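Local coordinates for Tp0751 (PDB 5JK2), which is an outer-membrane lipocalin-like adhesin of the syphilis spirochaete that mediates attachment to extracellular matrix components and interactions with host cells, at residues L49-T57 and M146-Y154; S112-V120 and V130-K140. The protein carries 1 engineered substitution. All blocks are in the same frame, centred on the assembly; numbering follows the deposited sequence.

Interaction 1 of 2, residues L49-T57 and M146-Y154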
ATOM      1  N   LEU A  49       5.790   7.500  -2.457  1.00 41.68           N
ATOM      2  CA  LEU A  49       6.416   6.960  -1.257  1.00 38.75           C
ATOM      3  C   LEU A  49       6.068   5.490  -1.053  1.00 34.21           C
ATOM      4  O   LEU A  49       6.778   4.775  -0.349  1.00 35.26           O
ATOM      5  CB  LEU A  49       5.996   7.763  -0.022  1.00 47.74           C
ATOM      6  CG  LEU A  49       6.627   9.144   0.172  1.00 45.52           C
ATOM      7  CD1 LEU A  49       5.991   9.849   1.358  1.00 39.14           C
ATOM      8  CD2 LEU A  49       8.136   9.036   0.361  1.00 52.61           C
ATOM      9  N   LEU A  50       4.975   5.039  -1.661  1.00 34.47           N
ATOM     10  CA  LEU A  50       4.527   3.661  -1.482  1.00 37.37           C
ATOM     11  C   LEU A  50       5.313   2.683  -2.342  1.00 31.45           C
ATOM     12  O   LEU A  50       5.474   1.519  -1.974  1.00 25.46           O
ATOM     13  CB  LEU A  50       3.037   3.534  -1.804  1.00 32.32           C
ATOM     14  CG  LEU A  50       2.094   4.195  -0.800  1.00 31.97           C
ATOM     15  CD1 LEU A  50       0.674   4.170  -1.317  1.00 27.50           C
ATOM     16  CD2 LEU A  50       2.182   3.502   0.550  1.00 29.09           C
ATOM     17  N   ALA A  51       5.789   3.160  -3.489  1.00 34.48           N
ATOM     18  CA  ALA A  51       6.538   2.326  -4.421  1.00 33.82           C
ATOM     19  C   ALA A  51       7.683   1.599  -3.722  1.00 34.90           C
ATOM     20  O   ALA A  51       8.686   2.209  -3.354  1.00 38.58           O
ATOM     21  CB  ALA A  51       7.071   3.169  -5.563  1.00 37.80           C
ATOM     22  N   GLY A  52       7.515   0.292  -3.533  1.00 26.39           N
ATOM     23  CA  GLY A  52       8.535  -0.534  -2.914  1.00 21.64           C
ATOM     24  C   GLY A  52       7.954  -1.623  -2.035  1.00 17.85           C
ATOM     25  O   GLY A  52       6.750  -1.853  -2.029  1.00 19.11           O
ATOM     26  N   LEU A  53       8.827  -2.287  -1.285  1.00 21.22           N
ATOM     27  CA  LEU A  53       8.441  -3.401  -0.431  1.00 21.88           C
ATOM     28  C   LEU A  53       8.055  -2.932   0.962  1.00 26.02           C
ATOM     29  O   LEU A  53       8.730  -2.085   1.543  1.00 24.74           O
ATOM     30  CB  LEU A  53       9.587  -4.406  -0.332  1.00 19.81           C
ATOM     31  CG  LEU A  53       9.370  -5.610   0.583  1.00 20.40           C
ATOM     32  CD1 LEU A  53       8.228  -6.463   0.073  1.00 19.69           C
ATOM     33  CD2 LEU A  53      10.652  -6.418   0.684  1.00 30.06           C
ATOM     34  N   TRP A  54       6.982  -3.505   1.498  1.00 26.11           N
ATOM     35  CA  TRP A  54       6.513  -3.181   2.840  1.00 25.62           C
ATOM     36  C   TRP A  54       6.261  -4.456   3.638  1.00 30.18           C
ATOM     37  O   TRP A  54       5.618  -5.385   3.149  1.00 28.82           O
ATOM     38  CB  TRP A  54       5.243  -2.339   2.771  1.00 21.37           C
ATOM     39  CG  TRP A  54       5.460  -0.990   2.161  1.00 19.53           C
ATOM     40  CD1 TRP A  54       5.535  -0.694   0.832  1.00 20.60           C
ATOM     41  CD2 TRP A  54       5.629   0.249   2.858  1.00 27.18           C
ATOM     42  NE1 TRP A  54       5.741   0.652   0.658  1.00 22.63           N
ATOM     43  CE2 TRP A  54       5.802   1.254   1.886  1.00 25.67           C
ATOM     44  CE3 TRP A  54       5.649   0.608   4.209  1.00 28.30           C
ATOM     45  CZ2 TRP A  54       5.994   2.593   2.224  1.00 26.00           C
ATOM     46  CZ3 TRP A  54       5.840   1.937   4.542  1.00 23.86           C
ATOM     47  CH2 TRP A  54       6.008   2.912   3.554  1.00 22.42           C
ATOM     48  N   ILE A  55       6.780  -4.493   4.863  1.00 33.96           N
ATOM     49  CA  ILE A  55       6.656  -5.662   5.729  1.00 31.35           C
ATOM     50  C   ILE A  55       5.803  -5.329   6.947  1.00 25.72           C
ATOM     51  O   ILE A  55       5.988  -4.289   7.575  1.00 24.75           O
ATOM     52  CB  ILE A  55       8.032  -6.173   6.196  1.00 30.88           C
ATOM     53  CG1 ILE A  55       8.913  -6.513   4.994  1.00 33.18           C
ATOM     54  CG2 ILE A  55       7.877  -7.406   7.070  1.00 31.59           C
ATOM     55  CD1 ILE A  55       9.664  -5.346   4.435  1.00 24.49           C
ATOM     56  N   GLN A  56       4.886  -6.227   7.291  1.00 30.67           N
ATOM     57  CA  GLN A  56       3.940  -5.970   8.370  1.00 26.14           C
ATOM     58  C   GLN A  56       4.604  -6.054   9.742  1.00 29.56           C
ATOM     59  O   GLN A  56       5.530  -6.835   9.947  1.00 28.94           O
ATOM     60  CB  GLN A  56       2.771  -6.954   8.307  1.00 24.09           C
ATOM     61  CG  GLN A  56       1.681  -6.649   9.314  1.00 23.53           C
ATOM     62  CD  GLN A  56       0.451  -7.505   9.127  1.00 27.64           C
ATOM     63  OE1 GLN A  56       0.081  -8.286  10.002  1.00 28.32           O
ATOM     64  NE2 GLN A  56      -0.194  -7.360   7.975  1.00 40.09           N
ATOM     65  N   THR A  57       4.107  -5.248  10.680  1.00 33.50           N
ATOM     66  CA  THR A  57       4.571  -5.264  12.068  1.00 35.76           C
ATOM     67  C   THR A  57       3.594  -6.091  12.909  1.00 37.60           C
ATOM     68  O   THR A  57       2.470  -6.327  12.466  1.00 39.32           O
ATOM     69  CB  THR A  57       4.710  -3.817  12.616  1.00 32.71           C
ATOM     70  OG1 THR A  57       5.552  -3.058  11.737  1.00 28.17           O
ATOM     71  CG2 THR A  57       5.302  -3.798  14.025  1.00 40.59           C
ATOM     72  N   MET A 146      -6.219 -10.349   6.896  1.00 39.41           N
ATOM     73  CA  MET A 146      -4.887 -10.795   7.283  1.00 34.44           C
ATOM     74  C   MET A 146      -3.856  -9.729   6.935  1.00 25.73           C
ATOM     75  O   MET A 146      -2.745  -9.723   7.461  1.00 25.33           O
ATOM     76  CB  MET A 146      -4.535 -12.113   6.589  1.00 35.64           C
ATOM     77  CG  MET A 146      -4.427 -12.013   5.074  1.00 28.98           C
ATOM     78  SD  MET A 146      -4.154 -13.601   4.269  1.00 24.12           S
ATOM     79  CE  MET A 146      -2.704 -14.179   5.126  1.00 22.61           C
ATOM     80  N   TRP A 147      -4.243  -8.825   6.040  1.00 28.39           N
ATOM     81  CA  TRP A 147      -3.361  -7.768   5.570  1.00 26.24           C
ATOM     82  C   TRP A 147      -3.455  -6.521   6.445  1.00 29.66           C
ATOM     83  O   TRP A 147      -2.573  -5.665   6.408  1.00 31.84           O
ATOM     84  CB  TRP A 147      -3.693  -7.417   4.118  1.00 32.28           C
ATOM     85  CG  TRP A 147      -3.763  -8.619   3.227  1.00 30.05           C
ATOM     86  CD1 TRP A 147      -4.876  -9.136   2.635  1.00 27.80           C
ATOM     87  CD2 TRP A 147      -2.674  -9.465   2.841  1.00 23.37           C
ATOM     88  NE1 TRP A 147      -4.547 -10.247   1.897  1.00 18.13           N
ATOM     89  CE2 TRP A 147      -3.200 -10.469   2.009  1.00 17.93           C
ATOM     90  CE3 TRP A 147      -1.305  -9.466   3.117  1.00 23.20           C
ATOM     91  CZ2 TRP A 147      -2.407 -11.466   1.453  1.00 20.15           C
ATOM     92  CZ3 TRP A 147      -0.520 -10.456   2.561  1.00 18.43           C
ATOM     93  CH2 TRP A 147      -1.071 -11.441   1.739  1.00 19.42           C
ATOM     94  N   ASP A 148      -4.527  -6.421   7.227  1.00 33.48           N
ATOM     95  CA  ASP A 148      -4.692  -5.313   8.162  1.00 23.38           C
ATOM     96  C   ASP A 148      -3.540  -5.263   9.151  1.00 21.84           C
ATOM     97  O   ASP A 148      -3.137  -6.289   9.697  1.00 27.21           O
ATOM     98  CB  ASP A 148      -6.012  -5.433   8.924  1.00 30.28           C
ATOM     99  CG  ASP A 148      -7.204  -4.985   8.106  1.00 30.39           C
ATOM    100  OD1 ASP A 148      -7.097  -4.947   6.865  1.00 32.43           O
ATOM    101  OD2 ASP A 148      -8.250  -4.672   8.711  1.00 34.31           O
ATOM    102  N   GLY A 149      -3.013  -4.065   9.377  1.00 24.62           N
ATOM    103  CA  GLY A 149      -1.961  -3.869  10.355  1.00 30.39           C
ATOM    104  C   GLY A 149      -0.972  -2.798   9.950  1.00 25.15           C
ATOM    105  O   GLY A 149      -1.139  -2.131   8.930  1.00 23.99           O
ATOM    106  N   GLN A 150       0.065  -2.638  10.764  1.00 21.50           N
ATOM    107  CA  GLN A 150       1.099  -1.651  10.511  1.00 22.68           C
ATOM    108  C   GLN A 150       2.176  -2.251   9.614  1.00 27.65           C
ATOM    109  O   GLN A 150       2.523  -3.421   9.758  1.00 27.41           O
ATOM    110  CB  GLN A 150       1.708  -1.170  11.827  1.00 28.23           C
ATOM    111  CG  GLN A 150       2.625   0.028  11.689  1.00 26.57           C
ATOM    112  CD  GLN A 150       3.421   0.299  12.948  1.00 25.28           C
ATOM    113  OE1 GLN A 150       3.493  -0.539  13.846  1.00 37.13           O
ATOM    114  NE2 GLN A 150       4.022   1.476  13.019  1.00 29.56           N
ATOM    115  N   TYR A 151       2.691  -1.447   8.689  1.00 27.30           N
ATOM    116  CA  TYR A 151       3.776  -1.871   7.812  1.00 24.57           C
ATOM    117  C   TYR A 151       4.942  -0.901   7.890  1.00 24.13           C
ATOM    118  O   TYR A 151       4.777   0.258   8.267  1.00 28.91           O
ATOM    119  CB  TYR A 151       3.300  -1.983   6.363  1.00 25.50           C
ATOM    120  CG  TYR A 151       2.353  -3.124   6.108  1.00 26.41           C
ATOM    121  CD1 TYR A 151       1.013  -3.028   6.448  1.00 24.37           C
ATOM    122  CD2 TYR A 151       2.799  -4.299   5.520  1.00 27.92           C
ATOM    123  CE1 TYR A 151       0.141  -4.071   6.216  1.00 25.62           C
ATOM    124  CE2 TYR A 151       1.936  -5.347   5.283  1.00 26.65           C
ATOM    125  CZ  TYR A 151       0.608  -5.230   5.633  1.00 22.29           C
ATOM    126  OH  TYR A 151      -0.250  -6.280   5.395  1.00 19.73           O
ATOM    127  N   THR A 152       6.122  -1.388   7.525  1.00 28.81           N
ATOM    128  CA  THR A 152       7.311  -0.555   7.433  1.00 24.79           C
ATOM    129  C   THR A 152       8.052  -0.897   6.154  1.00 22.25           C
ATOM    130  O   THR A 152       8.241  -2.069   5.837  1.00 26.66           O
ATOM    131  CB  THR A 152       8.248  -0.754   8.636  1.00 25.80           C
ATOM    132  OG1 THR A 152       8.601  -2.138   8.750  1.00 43.13           O
ATOM    133  CG2 THR A 152       7.575  -0.303   9.915  1.00 20.55           C
ATOM    134  N   ARG A 153       8.465   0.123   5.413  1.00 21.79           N
ATOM    135  CA  ARG A 153       9.166  -0.113   4.160  1.00 26.46           C
ATOM    136  C   ARG A 153      10.547  -0.693   4.425  1.00 35.26           C
ATOM    137  O   ARG A 153      11.191  -0.357   5.422  1.00 40.54           O
ATOM    138  CB  ARG A 153       9.282   1.176   3.348  1.00 31.58           C
ATOM    139  CG  ARG A 153       9.680   0.955   1.891  1.00 28.21           C
ATOM    140  CD  ARG A 153       9.796   2.268   1.150  1.00 25.16           C
ATOM    141  NE  ARG A 153       9.989   2.082  -0.285  1.00 27.68           N
ATOM    142  CZ  ARG A 153      11.166   1.866  -0.866  1.00 30.28           C
ATOM    143  NH1 ARG A 153      11.237   1.715  -2.180  1.00 35.24           N
ATOM    144  NH2 ARG A 153      12.275   1.797  -0.137  1.00 37.95           N
ATOM    145  N   TYR A 154      10.999  -1.564   3.527  1.00 35.27           N
ATOM    146  CA  TYR A 154      12.279  -2.235   3.712  1.00 36.67           C
ATOM    147  C   TYR A 154      13.437  -1.315   3.353  1.00 37.43           C
ATOM    148  O   TYR A 154      13.413  -0.626   2.332  1.00 35.61           O
ATOM    149  CB  TYR A 154      12.370  -3.519   2.878  1.00 36.57           C
ATOM    150  CG  TYR A 154      13.700  -4.235   3.063  1.00 30.80           C
ATOM    151  CD1 TYR A 154      13.915  -5.085   4.141  1.00 35.06           C
ATOM    152  CD2 TYR A 154      14.751  -4.025   2.181  1.00 29.38           C
ATOM    153  CE1 TYR A 154      15.140  -5.721   4.319  1.00 37.55           C
ATOM    154  CE2 TYR A 154      15.972  -4.657   2.353  1.00 35.50           C
ATOM    155  CZ  TYR A 154      16.162  -5.502   3.420  1.00 41.60           C
ATOM    156  OH  TYR A 154      17.382  -6.122   3.575  1.00 48.39           O
TER
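R153 lays its CB over one face of the W54 six-membered ring, a CH-pi contact with CB 3.5 Å from the ring centroid and almost on the ring normal. The two residues face each other where the first and last strands, 52-56 and 149-153, pair antiparallel and close the eight-stranded, lipocalin-like barrel of this C-terminal part of the protein. The R153 side chain leaves with CG anti to the backbone N (chi1 -165°) and stays extended to NE. It thus runs past the indole, and its guanidinium stands nearly perpendicular to the ring. R153 NH1 gives a near-straight hydrogen bond to a lone pair of A51 O (2.9 Å), and R153 NE adds a weak one. The indole is also held at its edge, where W54 NE1 donates to L50 O at 2.8 Å. I55 and T152 form the hydrogen-bonded pair between these strands, each N hydrogen-bonded to the other's O.

On the face shared with W54 and R153, Q56 CB sits over the Y151 ring, 3.9 Å from its centroid. F72 meets W54 from the neighbouring strand 69-73. On the opposite face, I55 CD1 touches Y154 CB at 3.6 Å. At the far end, Y151 OH donates to W147 O (2.6 Å) and accepts a bent hydrogen bond from Q56 NE2 (2.8 Å). The Q56 amide, with that hydroxyl in its plane, stands at 89° to the ring.

Interaction 2 of 2, residues S112-V120 and V130-K140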
ATOM      1  N   SER A 112     -11.715 -11.027 -12.621  1.00 33.77           N
ATOM      2  CA  SER A 112     -12.199  -9.656 -12.507  1.00 32.80           C
ATOM      3  C   SER A 112     -13.262  -9.525 -11.424  1.00 28.46           C
ATOM      4  O   SER A 112     -13.481  -8.441 -10.885  1.00 27.81           O
ATOM      5  CB  SER A 112     -12.767  -9.183 -13.847  1.00 35.83           C
ATOM      6  OG  SER A 112     -13.877  -9.974 -14.235  1.00 31.73           O
ATOM      7  N   SER A 113     -13.921 -10.636 -11.119  1.00 27.29           N
ATOM      8  CA  SER A 113     -14.975 -10.662 -10.111  1.00 30.56           C
ATOM      9  C   SER A 113     -14.442 -10.299  -8.732  1.00 31.35           C
ATOM     10  O   SER A 113     -15.144  -9.694  -7.921  1.00 36.85           O
ATOM     11  CB  SER A 113     -15.617 -12.046 -10.060  1.00 29.82           C
ATOM     12  OG  SER A 113     -15.812 -12.562 -11.363  1.00 29.85           O
ATOM     13  N   ILE A 114     -13.193 -10.673  -8.482  1.00 25.21           N
ATOM     14  CA  ILE A 114     -12.578 -10.490  -7.179  1.00 21.89           C
ATOM     15  C   ILE A 114     -11.692  -9.253  -7.177  1.00 19.60           C
ATOM     16  O   ILE A 114     -10.759  -9.138  -7.970  1.00 24.31           O
ATOM     17  CB  ILE A 114     -11.761 -11.731  -6.784  1.00 25.46           C
ATOM     18  CG1 ILE A 114     -12.685 -12.949  -6.656  1.00 24.23           C
ATOM     19  CG2 ILE A 114     -11.007 -11.486  -5.477  1.00 25.64           C
ATOM     20  CD1 ILE A 114     -11.981 -14.263  -6.753  1.00 32.87           C
ATOM     21  N   ARG A 115     -11.995  -8.344  -6.260  1.00 20.37           N
ATOM     22  CA  ARG A 115     -11.309  -7.070  -6.160  1.00 22.49           C
ATOM     23  C   ARG A 115     -10.950  -6.829  -4.701  1.00 21.58           C
ATOM     24  O   ARG A 115     -11.285  -7.640  -3.843  1.00 33.89           O
ATOM     25  CB  ARG A 115     -12.198  -5.957  -6.718  1.00 32.20           C
ATOM     26  CG  ARG A 115     -12.688  -6.248  -8.129  1.00 32.75           C
ATOM     27  CD  ARG A 115     -12.919  -4.987  -8.942  1.00 34.04           C
ATOM     28  NE  ARG A 115     -13.960  -4.141  -8.369  1.00 52.81           N
ATOM     29  CZ  ARG A 115     -14.398  -3.016  -8.925  1.00 49.21           C
ATOM     30  NH1 ARG A 115     -15.350  -2.310  -8.331  1.00 44.89           N
ATOM     31  NH2 ARG A 115     -13.885  -2.592 -10.072  1.00 47.63           N
ATOM     32  N   ARG A 116     -10.267  -5.726  -4.418  1.00 23.68           N
ATOM     33  CA  ARG A 116      -9.820  -5.449  -3.057  1.00 27.14           C
ATOM     34  C   ARG A 116      -9.626  -3.955  -2.812  1.00 30.59           C
ATOM     35  O   ARG A 116      -8.894  -3.287  -3.542  1.00 28.35           O
ATOM     36  CB  ARG A 116      -8.518  -6.202  -2.777  1.00 25.02           C
ATOM     37  CG  ARG A 116      -8.011  -6.079  -1.350  1.00 21.26           C
ATOM     38  CD  ARG A 116      -6.882  -7.054  -1.081  1.00 25.53           C
ATOM     39  NE  ARG A 116      -7.364  -8.429  -0.998  1.00 22.44           N
ATOM     40  CZ  ARG A 116      -6.583  -9.502  -1.029  1.00 19.25           C
ATOM     41  NH1 ARG A 116      -5.268  -9.370  -1.147  1.00 21.24           N
ATOM     42  NH2 ARG A 116      -7.116 -10.711  -0.945  1.00 23.82           N
ATOM     43  N   ARG A 117     -10.292  -3.441  -1.780  1.00 27.41           N
ATOM     44  CA  ARG A 117     -10.159  -2.043  -1.384  1.00 22.31           C
ATOM     45  C   ARG A 117      -9.109  -1.886  -0.299  1.00 22.14           C
ATOM     46  O   ARG A 117      -9.044  -2.687   0.632  1.00 24.65           O
ATOM     47  CB  ARG A 117     -11.495  -1.494  -0.891  1.00 31.99           C
ATOM     48  CG  ARG A 117     -12.548  -1.438  -1.972  1.00 44.02           C
ATOM     49  CD  ARG A 117     -13.786  -0.675  -1.530  1.00 52.43           C
ATOM     50  NE  ARG A 117     -14.569  -0.219  -2.677  1.00 65.32           N
ATOM     51  CZ  ARG A 117     -15.337  -1.007  -3.425  1.00 69.61           C
ATOM     52  NH1 ARG A 117     -16.008  -0.498  -4.450  1.00 72.61           N
ATOM     53  NH2 ARG A 117     -15.432  -2.304  -3.158  1.00 67.02           N
ATOM     54  N   LEU A 118      -8.300  -0.840  -0.421  1.00 26.15           N
ATOM     55  CA  LEU A 118      -7.201  -0.601   0.501  1.00 31.76           C
ATOM     56  C   LEU A 118      -7.289   0.799   1.092  1.00 28.50           C
ATOM     57  O   LEU A 118      -7.721   1.739   0.427  1.00 28.41           O
ATOM     58  CB  LEU A 118      -5.858  -0.789  -0.212  1.00 38.49           C
ATOM     59  CG  LEU A 118      -4.887  -1.804   0.399  1.00 37.93           C
ATOM     60  CD1 LEU A 118      -5.474  -3.204   0.343  1.00 37.80           C
ATOM     61  CD2 LEU A 118      -3.543  -1.758  -0.310  1.00 28.36           C
ATOM     62  N   GLU A 119      -6.876   0.922   2.348  1.00 30.49           N
ATOM     63  CA  GLU A 119      -6.857   2.206   3.036  1.00 30.44           C
ATOM     64  C   GLU A 119      -5.494   2.434   3.674  1.00 30.31           C
ATOM     65  O   GLU A 119      -5.316   2.249   4.877  1.00 31.59           O
ATOM     66  CB  GLU A 119      -7.956   2.265   4.094  1.00 39.80           C
ATOM     67  CG  GLU A 119      -9.365   2.137   3.534  1.00 41.80           C
ATOM     68  CD  GLU A 119      -9.781   3.336   2.698  1.00 38.86           C
ATOM     69  OE1 GLU A 119      -9.110   4.387   2.778  1.00 44.23           O
ATOM     70  OE2 GLU A 119     -10.783   3.225   1.960  1.00 38.03           O
ATOM     71  N   VAL A 120      -4.534   2.839   2.850  1.00 42.65           N
ATOM     72  CA  VAL A 120      -3.165   3.054   3.300  1.00 39.34           C
ATOM     73  C   VAL A 120      -3.000   4.413   3.970  1.00 47.18           C
ATOM     74  O   VAL A 120      -2.999   5.448   3.301  1.00 46.72           O
ATOM     75  CB  VAL A 120      -2.170   2.961   2.133  1.00 32.99           C
ATOM     76  CG1 VAL A 120      -0.746   3.075   2.645  1.00 40.22           C
ATOM     77  CG2 VAL A 120      -2.372   1.661   1.369  1.00 32.66           C
ATOM     78  N   VAL A 130      -2.369  -0.188   7.194  1.00 24.77           N
ATOM     79  CA  VAL A 130      -3.226  -0.653   6.110  1.00 29.42           C
ATOM     80  C   VAL A 130      -4.510  -1.298   6.620  1.00 26.82           C
ATOM     81  O   VAL A 130      -4.506  -2.024   7.613  1.00 28.26           O
ATOM     82  CB  VAL A 130      -2.491  -1.673   5.216  1.00 26.69           C
ATOM     83  CG1 VAL A 130      -3.365  -2.079   4.032  1.00 27.02           C
ATOM     84  CG2 VAL A 130      -1.172  -1.099   4.726  1.00 31.30           C
ATOM     85  N   ARG A 131      -5.602  -1.017   5.917  1.00 22.05           N
ATOM     86  CA  ARG A 131      -6.876  -1.683   6.129  1.00 29.85           C
ATOM     87  C   ARG A 131      -7.326  -2.208   4.775  1.00 23.68           C
ATOM     88  O   ARG A 131      -7.347  -1.467   3.793  1.00 24.96           O
ATOM     89  CB  ARG A 131      -7.905  -0.723   6.745  1.00 34.41           C
ATOM     90  CG  ARG A 131      -9.381  -1.083   6.535  1.00 36.70           C
ATOM     91  CD  ARG A 131      -9.859  -2.189   7.472  1.00 42.83           C
ATOM     92  NE  ARG A 131     -11.296  -2.433   7.322  1.00 53.31           N
ATOM     93  CZ  ARG A 131     -12.014  -3.245   8.095  1.00 50.80           C
ATOM     94  NH1 ARG A 131     -11.442  -3.909   9.091  1.00 48.40           N
ATOM     95  NH2 ARG A 131     -13.312  -3.391   7.869  1.00 47.98           N
ATOM     96  N   ALA A 132      -7.670  -3.490   4.726  1.00 26.79           N
ATOM     97  CA  ALA A 132      -8.055  -4.133   3.477  1.00 24.65           C
ATOM     98  C   ALA A 132      -9.471  -4.684   3.570  1.00 25.04           C
ATOM     99  O   ALA A 132      -9.903  -5.136   4.629  1.00 29.57           O
ATOM    100  CB  ALA A 132      -7.075  -5.241   3.129  1.00 31.22           C
ATOM    101  N   VAL A 133     -10.189  -4.633   2.454  1.00 26.76           N
ATOM    102  CA  VAL A 133     -11.562  -5.113   2.393  1.00 29.78           C
ATOM    103  C   VAL A 133     -11.831  -5.763   1.046  1.00 26.97           C
ATOM    104  O   VAL A 133     -11.722  -5.116   0.006  1.00 28.07           O
ATOM    105  CB  VAL A 133     -12.572  -3.970   2.615  1.00 26.32           C
ATOM    106  CG1 VAL A 133     -14.003  -4.459   2.398  1.00 28.57           C
ATOM    107  CG2 VAL A 133     -12.403  -3.384   4.004  1.00 29.73           C
ATOM    108  N   GLU A 134     -12.200  -7.039   1.067  1.00 31.28           N
ATOM    109  CA  GLU A 134     -12.468  -7.753  -0.171  1.00 34.30           C
ATOM    110  C   GLU A 134     -13.778  -7.283  -0.786  1.00 32.93           C
ATOM    111  O   GLU A 134     -14.601  -6.646  -0.130  1.00 31.61           O
ATOM    112  CB  GLU A 134     -12.507  -9.267   0.063  1.00 37.57           C
ATOM    113  CG  GLU A 134     -11.153  -9.965  -0.007  1.00 41.78           C
ATOM    114  CD  GLU A 134     -10.436  -9.737  -1.323  1.00 33.85           C
ATOM    115  OE1 GLU A 134      -9.647  -8.776  -1.411  1.00 37.74           O
ATOM    116  OE2 GLU A 134     -10.648 -10.529  -2.266  1.00 29.34           O
ATOM    117  N   ASP A 135     -13.958  -7.624  -2.055  1.00 30.99           N
ATOM    118  CA  ASP A 135     -15.117  -7.215  -2.828  1.00 31.30           C
ATOM    119  C   ASP A 135     -15.350  -8.220  -3.951  1.00 31.11           C
ATOM    120  O   ASP A 135     -14.944  -7.993  -5.090  1.00 29.77           O
ATOM    121  CB  ASP A 135     -14.913  -5.805  -3.394  1.00 40.20           C
ATOM    122  CG  ASP A 135     -16.018  -5.386  -4.347  1.00 47.87           C
ATOM    123  OD1 ASP A 135     -17.162  -5.860  -4.183  1.00 59.77           O
ATOM    124  OD2 ASP A 135     -15.740  -4.584  -5.264  1.00 49.50           O
ATOM    125  N   VAL A 136     -15.978  -9.346  -3.622  1.00 36.12           N
ATOM    126  CA  VAL A 136     -16.257 -10.381  -4.616  1.00 43.34           C
ATOM    127  C   VAL A 136     -17.616 -10.131  -5.270  1.00 41.87           C
ATOM    128  O   VAL A 136     -18.506  -9.544  -4.654  1.00 48.56           O
ATOM    129  CB  VAL A 136     -16.236 -11.792  -3.996  1.00 45.65           C
ATOM    130  CG1 VAL A 136     -17.505 -12.023  -3.180  1.00 59.34           C
ATOM    131  CG2 VAL A 136     -16.074 -12.850  -5.083  1.00 47.41           C
ATOM    132  N   ALA A 137     -17.777 -10.607  -6.501  1.00 46.10           N
ATOM    133  CA  ALA A 137     -18.955 -10.295  -7.306  1.00 48.90           C
ATOM    134  C   ALA A 137     -19.082  -8.772  -7.422  1.00 50.58           C
ATOM    135  O   ALA A 137     -18.367  -8.159  -8.232  1.00 52.41           O
ATOM    136  CB  ALA A 137     -20.225 -10.916  -6.713  1.00 54.41           C
ATOM    137  N   ARG A 138     -19.974  -8.158  -6.639  1.00 33.69           N
ATOM    138  CA  ARG A 138     -20.065  -6.692  -6.628  1.00 32.10           C
ATOM    139  C   ARG A 138     -20.398  -5.999  -5.294  1.00 32.64           C
ATOM    140  O   ARG A 138     -20.379  -4.766  -5.233  1.00 34.79           O
ATOM    141  CB  ARG A 138     -21.094  -6.234  -7.664  1.00 28.68           C
ATOM    142  CG  ARG A 138     -20.479  -5.697  -8.958  1.00 32.13           C
ATOM    143  CD  ARG A 138     -20.930  -4.256  -9.305  1.00 30.33           C
ATOM    144  NE  ARG A 138     -19.953  -3.138  -9.203  1.00 34.74           N
ATOM    145  CZ  ARG A 138     -19.014  -2.954  -8.261  1.00 29.84           C
ATOM    146  NH1 ARG A 138     -18.220  -1.880  -8.308  1.00 33.60           N
ATOM    147  NH2 ARG A 138     -18.841  -3.816  -7.272  1.00 32.01           N
ATOM    148  N   LEU A 139     -20.724  -6.747  -4.240  1.00 34.41           N
ATOM    149  CA  LEU A 139     -20.910  -6.135  -2.915  1.00 32.70           C
ATOM    150  C   LEU A 139     -19.673  -6.349  -2.040  1.00 28.42           C
ATOM    151  O   LEU A 139     -19.182  -7.473  -1.915  1.00 32.36           O
ATOM    152  CB  LEU A 139     -22.144  -6.688  -2.183  1.00 33.21           C
ATOM    153  CG  LEU A 139     -22.448  -5.968  -0.856  1.00 27.86           C
ATOM    154  CD1 LEU A 139     -22.732  -4.487  -1.085  1.00 24.62           C
ATOM    155  CD2 LEU A 139     -23.605  -6.629  -0.128  1.00 31.26           C
ATOM    156  N   LYS A 140     -19.191  -5.274  -1.418  1.00 27.88           N
ATOM    157  CA  LYS A 140     -17.979  -5.327  -0.611  1.00 27.88           C
ATOM    158  C   LYS A 140     -18.270  -5.978   0.739  1.00 27.88           C
ATOM    159  O   LYS A 140     -19.263  -5.659   1.389  1.00 34.69           O
ATOM    160  CB  LYS A 140     -17.399  -3.921  -0.425  1.00 26.13           C
ATOM    161  CG  LYS A 140     -17.528  -3.328   0.978  1.00 32.18           C
ATOM    162  CD  LYS A 140     -16.734  -2.036   1.076  1.00 32.86           C
ATOM    163  CE  LYS A 140     -16.838  -1.393   2.463  1.00 24.61           C
ATOM    164  NZ  LYS A 140     -15.809  -0.335   2.684  1.00 30.09           N
TER
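Strands 115-120 and 132-135 run antiparallel at 156°, 4.6 Å apart at their closest, as the two arms of a beta hairpin in the barrel wall. R117 and V133 form a hydrogen-bonded pair: R117 N meets V133 O at 2.8 Å, and V133 N returns to R117 O. The R115-D135 pair is looser.

R116, L118, A132 and E134 share one face. There L118 CD1 packs on A132 CB at 3.8 Å, and L118 CG on V130 CG1. E134 bends at chi2 (-57°) to the edge of the R116 guanidinium; the salt bridge between R116 NE and E134 OE1 is modelled at an implausibly short 2.3 Å, so its geometry is doubtful. R116 NH1 has a second acid, E88, and F81 makes a cation-pi contact with R116.

R115, R117, V133 and D135 lie on the other face. D135 OD2 takes a salt bridge from R117 NH2 at 3.1 Å, with the two planes 47° apart. R115 NE and R138 NH2 make long ion pairs to D135 OD2, at 3.6 and 3.8 Å. One close and two long pairs thus gather three arginines round D135, R138 less certainly. Their positive field probably stabilises D135 in its ionised form, and its negative charge probably balances part of theirs.

From the N terminus, helix 26-39 leads to strand 52-56, the first strand of the barrel. The chain then passes through six further strands before 149-153 returns to pair with 52-56. Interaction 1 therefore closes a loop of nearly ninety residues and seals the barrel. Interaction 2 is nested inside that loop and closes a short one, the hairpin of strands 115-122 and 127-135. Their centres lie about 18 Å apart, yet they touch, because 127-135 and 149-153 are neighbours in the sheet. V130 N probably hydrogen-bonds to G149 O, and A132 N to D148 OD1. W147 also packs against R116, tying the segment that leads into the last strand to the hairpin.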